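Local coordinates for protein phosphonopyruvate hydrolase (Variovorax sp., PDB 2HJP) that hydrolyses phosphonopyruvate to pyruvate and phosphate, cleaving its carbon–phosphorus bond with the help of a divalent metal ion such as magnesium, cobalt or manganese, at residues Ala19-Asn24 / Gly38-Gly43. Numbering follows the deposited sequence.
Sequences AMAAHN and GIWGSG. With NA (sodium ion), chain D; PPR (phosphonopyruvate), chain G.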
# COMPACT_ATOMS: atom_id res chain seq x y z
N ALA A 19 -25.48 -11.12 -6.11
CA ALA A 19 -24.28 -10.37 -5.69
C ALA A 19 -24.07 -9.28 -6.79
O ALA A 19 -24.11 -9.58 -7.98
CB ALA A 19 -23.04 -11.28 -5.63
N MET A 20 -23.81 -8.07 -6.35
CA MET A 20 -23.57 -6.90 -7.25
C MET A 20 -22.12 -6.40 -7.20
O MET A 20 -21.47 -6.27 -6.12
CB MET A 20 -24.49 -5.74 -6.82
CG MET A 20 -24.23 -4.38 -7.55
SD MET A 20 -24.34 -4.57 -9.35
CE MET A 20 -26.16 -4.71 -9.57
N ALA A 21 -21.63 -6.10 -8.39
CA ALA A 21 -20.29 -5.56 -8.51
C ALA A 21 -20.12 -4.24 -7.72
O ALA A 21 -21.07 -3.43 -7.59
CB ALA A 21 -20.02 -5.26 -10.01
N ALA A 22 -18.91 -4.01 -7.23
CA ALA A 22 -18.59 -2.77 -6.56
C ALA A 22 -17.12 -2.47 -6.83
O ALA A 22 -16.30 -3.39 -6.77
CB ALA A 22 -18.83 -2.83 -5.04
N HIS A 23 -16.80 -1.21 -7.15
CA HIS A 23 -15.38 -0.82 -7.38
C HIS A 23 -14.81 -0.03 -6.17
O HIS A 23 -13.63 0.39 -6.16
CB HIS A 23 -15.23 -0.04 -8.72
CG HIS A 23 -16.25 1.04 -8.92
ND1 HIS A 23 -17.52 0.79 -9.43
CD2 HIS A 23 -16.17 2.37 -8.74
CE1 HIS A 23 -18.17 1.94 -9.55
NE2 HIS A 23 -17.38 2.91 -9.13
N ASN A 24 -15.65 0.25 -5.17
CA ASN A 24 -15.18 0.90 -3.94
C ASN A 24 -16.16 0.60 -2.81
O ASN A 24 -17.20 0.04 -3.09
CB ASN A 24 -14.94 2.41 -4.09
CG ASN A 24 -16.14 3.13 -4.53
OD1 ASN A 24 -17.17 2.94 -4.00
ND2 ASN A 24 -15.98 4.02 -5.51
N GLY A 38 -25.07 -10.16 -1.75
CA GLY A 38 -23.65 -10.02 -1.46
C GLY A 38 -22.99 -9.04 -2.46
O GLY A 38 -23.66 -8.54 -3.40
N ILE A 39 -21.72 -8.76 -2.23
CA ILE A 39 -20.93 -7.89 -3.06
C ILE A 39 -19.99 -8.73 -3.95
O ILE A 39 -19.45 -9.75 -3.49
CB ILE A 39 -20.05 -6.92 -2.17
CG1 ILE A 39 -20.95 -6.12 -1.21
CG2 ILE A 39 -19.17 -6.01 -3.07
CD1 ILE A 39 -21.99 -5.17 -1.85
N TRP A 40 -19.83 -8.33 -5.22
CA TRP A 40 -18.92 -9.01 -6.15
C TRP A 40 -17.70 -8.06 -6.27
O TRP A 40 -17.82 -6.93 -6.81
CB TRP A 40 -19.63 -9.20 -7.51
CG TRP A 40 -18.76 -9.55 -8.68
CD1 TRP A 40 -18.77 -8.94 -9.90
CD2 TRP A 40 -17.81 -10.62 -8.78
NE1 TRP A 40 -17.88 -9.57 -10.76
CE2 TRP A 40 -17.28 -10.59 -10.10
CE3 TRP A 40 -17.36 -11.61 -7.89
CZ2 TRP A 40 -16.32 -11.52 -10.55
CZ3 TRP A 40 -16.41 -12.53 -8.32
CH2 TRP A 40 -15.89 -12.48 -9.65
N GLY A 41 -16.56 -8.51 -5.75
CA GLY A 41 -15.34 -7.70 -5.79
C GLY A 41 -14.64 -7.90 -7.12
O GLY A 41 -13.58 -8.45 -7.23
N SER A 42 -15.32 -7.42 -8.13
CA SER A 42 -14.96 -7.50 -9.53
C SER A 42 -13.56 -6.99 -9.95
O SER A 42 -13.23 -5.85 -9.70
CB SER A 42 -16.01 -6.68 -10.32
OG SER A 42 -15.63 -6.67 -11.69
N GLY A 43 -12.75 -7.83 -10.60
CA GLY A 43 -11.45 -7.34 -11.11
C GLY A 43 -11.67 -6.41 -12.32
O GLY A 43 -10.91 -5.48 -12.55
NA NA D . -11.88 2.09 -7.35
C1 PPR G . -15.22 -9.50 -13.38
O1 PPR G . -16.29 -8.84 -13.07
O2' PPR G . -14.10 -9.12 -13.20
C2 PPR G . -15.49 -10.85 -13.99
C3 PPR G . -16.53 -11.22 -14.78
O2 PPR G . -14.55 -11.75 -13.69
P PPR G . -16.11 -10.77 -16.53
O1P PPR G . -14.87 -11.64 -16.86
O2P PPR G . -15.83 -9.24 -16.53
O3P PPR G . -17.26 -11.20 -17.31
O HOH W 1 -13.66 -4.70 -7.09
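Trp-40 meets Ala-21 along the rim of its indole, the methyl CB lying 3.9 Å from Trp-40 CD1 near the ring plane, while the neighbouring NE1 of the same edge, with CE2 and CZ2 beyond it, faces the substrate. The side chain extends with CG anti to the backbone N (chi1 165°), which carries the indole away from the neighbouring strand and into the pocket. There Trp-40 NE1 donates to the carboxylate oxygen O1 of phosphonopyruvate at 2.9 Å, and Ser-42 OG donates to the same O1 at 2.7 Å, so two side chains of one strand end grip a single oxygen. Ser-42 also lays its CA over one indole face, offset toward the rim. Replacing Trp-40 by an alanine would probably leave O1 without its indole N-H partner and the methyl of Ala-21 without the ring edge beside it.

On the opposite face of the sheet, Ile-39 sends CG2 to the CB of Ala-22, 3.8 Å away. The backbones run in parallel register: Met-20 N bonds to Gly-38 O, and Trp-40 N reaches Met-20 O at 2.8 Å in a nearly straight bond (173°), though from well above the carbonyl plane. Ala-22 N closes the series on Trp-40 O, after which a water bridges Ala-22 O and Ser-42 O.

The pair illustrates the beta-alpha-beta unit of a TIM barrel, whose C-terminal strand ends build the active site. Helix 25-34 connects the strands and covers Ala-22 and Ile-39, whereas Ala-19 and Trp-40 face the interior, touching Ile-79 of strand 78-81 and Ile-233 of strand 229-234, the two strands that flank this pair in the closed sheet.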